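Local coordinates for uracil-DNA glycosylase (Epstein-Barr virus, PDB 6LYJ), which belongs to the uracil-DNA glycosylase superfamily, whose alpha/beta fold is built around a four-stranded parallel sheet with helices packed about it, at residues A[28-33]-A[73-78]; A[188-193]-A[231-236]. All blocks are in the same frame, centred on the assembly; numbering follows the deposited sequence.

Contact 1 of 2, residues A[28-33]-A[73-78]; sequences LLLPDL and AWARFC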
# COMPACT_ATOMS: atom_id res chain seq x y z
N LEU A 28 6.52 23.53 -8.79
CA LEU A 28 5.57 22.44 -8.67
C LEU A 28 6.24 21.11 -8.37
O LEU A 28 5.57 20.07 -8.42
CB LEU A 28 4.73 22.34 -9.95
CG LEU A 28 3.94 23.61 -10.27
CD1 LEU A 28 3.22 23.48 -11.61
CD2 LEU A 28 2.95 23.94 -9.15
N LEU A 29 7.55 21.11 -8.10
CA LEU A 29 8.30 19.94 -7.65
C LEU A 29 8.40 18.84 -8.70
O LEU A 29 9.15 17.87 -8.51
CB LEU A 29 7.69 19.37 -6.36
CG LEU A 29 7.65 20.31 -5.16
CD1 LEU A 29 6.87 19.66 -4.02
CD2 LEU A 29 9.06 20.68 -4.72
N LEU A 30 7.65 18.95 -9.77
CA LEU A 30 7.64 17.95 -10.82
C LEU A 30 8.75 18.21 -11.83
O LEU A 30 9.12 19.36 -12.07
CB LEU A 30 6.29 17.94 -11.54
CG LEU A 30 5.11 17.32 -10.80
CD1 LEU A 30 3.82 17.66 -11.51
CD2 LEU A 30 5.27 15.81 -10.69
N PRO A 31 9.29 17.16 -12.45
CA PRO A 31 10.26 17.35 -13.53
C PRO A 31 9.62 18.01 -14.73
O PRO A 31 8.40 17.94 -14.94
CB PRO A 31 10.72 15.92 -13.86
CG PRO A 31 10.22 15.06 -12.74
CD PRO A 31 9.00 15.73 -12.22
N ASP A 32 10.46 18.68 -15.52
CA ASP A 32 9.97 19.43 -16.67
C ASP A 32 9.21 18.54 -17.64
O ASP A 32 8.23 18.97 -18.26
CB ASP A 32 11.13 20.13 -17.38
CG ASP A 32 11.77 21.21 -16.53
OD1 ASP A 32 11.04 21.92 -15.81
OD2 ASP A 32 13.01 21.35 -16.58
N LEU A 33 9.66 17.29 -17.82
CA LEU A 33 8.95 16.39 -18.72
C LEU A 33 7.53 16.13 -18.24
O LEU A 33 6.60 16.03 -19.04
CB LEU A 33 9.72 15.08 -18.86
CG LEU A 33 10.92 15.13 -19.81
CD1 LEU A 33 11.76 13.88 -19.63
CD2 LEU A 33 10.46 15.28 -21.25
N ALA A 73 9.65 11.66 -6.27
CA ALA A 73 10.66 10.75 -6.82
C ALA A 73 10.06 9.79 -7.83
O ALA A 73 10.72 9.41 -8.80
CB ALA A 73 11.34 9.98 -5.69
N TRP A 74 8.79 9.39 -7.62
CA TRP A 74 8.10 8.49 -8.54
C TRP A 74 8.03 9.03 -9.96
O TRP A 74 7.77 8.25 -10.89
CB TRP A 74 6.68 8.24 -8.05
CG TRP A 74 5.91 9.50 -7.84
CD1 TRP A 74 5.83 10.24 -6.69
CD2 TRP A 74 5.12 10.20 -8.81
NE1 TRP A 74 5.04 11.34 -6.88
CE2 TRP A 74 4.59 11.35 -8.18
CE3 TRP A 74 4.80 9.96 -10.15
CZ2 TRP A 74 3.77 12.25 -8.84
CZ3 TRP A 74 3.98 10.87 -10.81
CH2 TRP A 74 3.48 12.00 -10.15
N ALA A 75 8.25 10.32 -10.16
CA ALA A 75 8.15 10.92 -11.48
C ALA A 75 9.50 11.09 -12.17
O ALA A 75 9.53 11.56 -13.31
CB ALA A 75 7.45 12.28 -11.38
N ARG A 76 10.61 10.74 -11.52
CA ARG A 76 11.94 11.08 -12.02
C ARG A 76 12.70 9.91 -12.63
O ARG A 76 13.87 10.09 -12.99
CB ARG A 76 12.78 11.70 -10.90
CG ARG A 76 12.21 13.00 -10.33
CD ARG A 76 13.26 13.77 -9.53
NE ARG A 76 13.59 13.13 -8.25
CZ ARG A 76 13.09 13.51 -7.08
NH1 ARG A 76 12.24 14.52 -7.02
NH2 ARG A 76 13.45 12.87 -5.97
N PHE A 77 12.08 8.74 -12.80
CA PHE A 77 12.85 7.58 -13.25
C PHE A 77 12.69 7.28 -14.74
O PHE A 77 13.47 6.48 -15.27
CB PHE A 77 12.45 6.32 -12.46
CG PHE A 77 12.97 6.29 -11.06
CD1 PHE A 77 12.31 6.94 -10.03
CD2 PHE A 77 14.12 5.57 -10.75
CE1 PHE A 77 12.79 6.90 -8.74
CE2 PHE A 77 14.61 5.52 -9.46
CZ PHE A 77 13.94 6.19 -8.45
N CYS A 78 11.74 7.91 -15.42
CA CYS A 78 11.59 7.70 -16.85
C CYS A 78 10.76 8.84 -17.41
O CYS A 78 10.08 9.56 -16.68
CB CYS A 78 10.93 6.35 -17.17
SG CYS A 78 9.17 6.26 -16.77
O HOH W 1 11.12 16.21 -9.24
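Arg76 NH1 and Leu29 O are joined by a single water, which donates to Leu29 O at 2.7 Å and accepts from Arg76 NH1 at 3.0 Å. It links the loop leading into helix 32-38 to the residue that follows the short 3-10 turn 73-75, in the long loop that precedes strand 85-89 of the central parallel sheet. The water lies in the plane of the guanidinium, at its edge. That group has further partners: NH2 bonds to Asp69 O, and one face is packed on Ala73 CA, which stands 3.6 Å from the plane, opposite the centre of the group. A bend at chi3 (-71°) turns the arginine chain back and lays the guanidinium over Ala73, its edge toward the water. The turn itself is closed by Arg76 N donating to Ala73 O.

Apart from the water, the contact is mostly apolar. Pro31 takes the N-cap position, where its missing N-H breaks no helical bond, and CG and CD of its ring touch Ala75 and Arg76. CD of Pro31 rests 3.9 Å from CB of Ala75, whose small methyl lets the ring approach. Deeper in, CD2 of Leu30 lies 4.2 Å from both CH2 of Trp74 and CB of Ala75, and the same alanine methyl covers one face of the indole near its rim. Trp34 of helix 32-38 meets the Trp74 ring edge-to-face, so the helix that follows Pro31 also reaches the turn. The branched leucine and the broad indole thus fill the buried side. At the more exposed margin, the side chains of Pro31 and Arg76 cross at about a right angle, and CG of Pro31 sits 3.6 Å from Ala75 O and 3.7 Å from Arg76 CG.

Contact 2 of 2, residues A[188-193]-A[231-236]; sequences MLWGAK and LGNNHF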
# COMPACT_ATOMS: atom_id res chain seq x y z
N MET A 188 -2.44 -1.67 -12.62
CA MET A 188 -2.63 -2.72 -11.63
C MET A 188 -3.27 -2.11 -10.39
O MET A 188 -2.62 -1.33 -9.68
CB MET A 188 -1.30 -3.40 -11.29
CG MET A 188 -0.57 -4.03 -12.47
SD MET A 188 0.95 -4.84 -11.95
CE MET A 188 1.57 -5.50 -13.50
N LEU A 189 -4.52 -2.47 -10.13
CA LEU A 189 -5.31 -1.92 -9.02
C LEU A 189 -5.58 -3.04 -8.01
O LEU A 189 -6.39 -3.93 -8.28
CB LEU A 189 -6.61 -1.32 -9.55
CG LEU A 189 -6.45 -0.40 -10.76
CD1 LEU A 189 -7.78 0.17 -11.24
CD2 LEU A 189 -5.49 0.73 -10.42
N TRP A 190 -4.91 -2.97 -6.86
CA TRP A 190 -4.99 -4.01 -5.84
C TRP A 190 -5.78 -3.50 -4.64
O TRP A 190 -5.37 -2.52 -4.00
CB TRP A 190 -3.59 -4.44 -5.40
CG TRP A 190 -2.72 -4.91 -6.52
CD1 TRP A 190 -3.11 -5.61 -7.62
CD2 TRP A 190 -1.31 -4.71 -6.65
NE1 TRP A 190 -2.03 -5.86 -8.43
CE2 TRP A 190 -0.91 -5.32 -7.86
CE3 TRP A 190 -0.34 -4.08 -5.86
CZ2 TRP A 190 0.42 -5.31 -8.30
CZ3 TRP A 190 0.97 -4.07 -6.30
CH2 TRP A 190 1.34 -4.68 -7.51
N GLY A 191 -6.88 -4.17 -4.31
CA GLY A 191 -7.71 -3.77 -3.19
C GLY A 191 -8.79 -2.77 -3.58
O GLY A 191 -8.86 -2.28 -4.71
N ALA A 192 -9.65 -2.46 -2.60
CA ALA A 192 -10.82 -1.63 -2.87
C ALA A 192 -10.43 -0.19 -3.19
O ALA A 192 -10.99 0.42 -4.10
CB ALA A 192 -11.79 -1.68 -1.69
N LYS A 193 -9.49 0.37 -2.42
CA LYS A 193 -9.13 1.77 -2.62
C LYS A 193 -8.58 1.99 -4.03
O LYS A 193 -9.06 2.86 -4.76
CB LYS A 193 -8.10 2.21 -1.57
CG LYS A 193 -8.62 2.17 -0.15
CD LYS A 193 -9.84 3.06 0.03
CE LYS A 193 -9.45 4.47 0.42
NZ LYS A 193 -10.57 5.18 1.10
N LEU A 231 -2.31 -13.43 -4.61
CA LEU A 231 -1.48 -14.57 -4.99
C LEU A 231 -2.22 -15.41 -6.01
O LEU A 231 -3.31 -15.93 -5.74
CB LEU A 231 -1.12 -15.40 -3.76
CG LEU A 231 -0.17 -16.57 -4.02
CD1 LEU A 231 1.22 -16.06 -4.38
CD2 LEU A 231 -0.11 -17.49 -2.82
N GLY A 232 -1.64 -15.54 -7.20
CA GLY A 232 -2.32 -16.19 -8.30
C GLY A 232 -2.97 -15.24 -9.29
O GLY A 232 -3.56 -15.71 -10.27
N ASN A 233 -2.89 -13.92 -9.08
CA ASN A 233 -3.57 -13.01 -9.99
C ASN A 233 -2.89 -12.93 -11.35
O ASN A 233 -3.52 -12.48 -12.31
CB ASN A 233 -3.72 -11.62 -9.36
CG ASN A 233 -2.39 -10.89 -9.16
OD1 ASN A 233 -1.35 -11.28 -9.69
ND2 ASN A 233 -2.44 -9.82 -8.39
N ASN A 234 -1.62 -13.34 -11.45
CA ASN A 234 -0.90 -13.44 -12.72
C ASN A 234 -0.70 -12.07 -13.38
O ASN A 234 -0.45 -12.00 -14.59
CB ASN A 234 -1.61 -14.40 -13.69
CG ASN A 234 -0.65 -15.18 -14.56
OD1 ASN A 234 0.43 -15.55 -14.12
ND2 ASN A 234 -1.06 -15.44 -15.79
N HIS A 235 -0.75 -10.99 -12.60
CA HIS A 235 -0.80 -9.65 -13.18
C HIS A 235 0.49 -9.28 -13.92
O HIS A 235 0.44 -8.56 -14.92
CB HIS A 235 -1.08 -8.61 -12.10
CG HIS A 235 -2.52 -8.50 -11.71
ND1 HIS A 235 -2.99 -7.53 -10.86
CD2 HIS A 235 -3.60 -9.24 -12.07
CE1 HIS A 235 -4.29 -7.66 -10.70
NE2 HIS A 235 -4.69 -8.70 -11.42
N PHE A 236 1.65 -9.75 -13.45
CA PHE A 236 2.90 -9.36 -14.09
C PHE A 236 3.11 -10.10 -15.41
O PHE A 236 3.59 -9.51 -16.39
CB PHE A 236 4.06 -9.61 -13.12
CG PHE A 236 3.94 -8.83 -11.84
CD1 PHE A 236 4.36 -7.51 -11.78
CD2 PHE A 236 3.39 -9.41 -10.71
CE1 PHE A 236 4.24 -6.79 -10.60
CE2 PHE A 236 3.26 -8.70 -9.54
CZ PHE A 236 3.69 -7.39 -9.48
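Trp190 and His235 are tied by the one direct hydrogen bond between these segments, at the place where helix 235-245 starts beside strand 186-190, an inner strand of the parallel sheet. Trp190 NE1 donates to His235 ND1 over 3.1 Å with an N-H...N angle of 155°. The acceptor lies in the indole plane, whereas the donor is tilted somewhat from the imidazole plane; the two rings meet rim to rim, neither over the other's face.

A second polar bond sets the histidine's backbone. With CG of Asn233 lodged between its backbone N and carbonyl carbon (chi1 67°), OD1 accepts from His235 N at 3.0 Å, the donor standing above the carbonyl plane. This is an Asx turn, a role asparagine suits because its short amide reaches two residues on. Its ND2 lies over one face of the imidazole, near its rim, and bonds to Ser211 OG of strand 207-211.

The apolar contacts gather round Phe236. Met188 extends its unbranched chain across the phenylalanine, its SD 4.5 Å from the ring centroid and 29° off the normal, an oblique Met-aromatic contact. Its CE continues to Phe236 CD1 at 3.8 Å. CZ2 of Trp190 comes within 4.1 Å of Phe236 CZ, the side chains crossing at about a right angle. Trp253 meets the phenylalanine edge-to-face, and Phe230 does the same with the tryptophan. Separately, Met188 CE makes a van der Waals contact with the backbone carbonyl of His235, 3.6 Å from its O.

Every side chain that touches here is buried, so the polar atoms need internal partners. Because ND1 accepts from the indole, the proton of His235 probably sits on NE2, which makes a weak hydrogen bond to Thr210 O; this pattern is consistent with a neutral imidazole whose rotation is probably restrained by a firm bond at ND1 and a weak one at NE2.

How the contacts relate
From the N terminus, the chain passes through 28-33 into helices 32-38 and 42-59, then returns at 73-78 to close the loop of contact 1 before the first strand of the parallel sheet, 85-89. It then builds strand 145-149 and helix 167-181 and enters strand 186-190, where contact 2 opens; strand 207-211 follows, and the start of helix 235-245 closes it. The two loops therefore run in series, neither nesting nor crossing. The centres of contact 1 and contact 2 are about 26 Å apart, and the two lie on opposite sides of the chain's centre. Contact 1 ties the N-terminal helical region to the loop leading into the sheet, while contact 2 ties the sheet to the C-terminal helix.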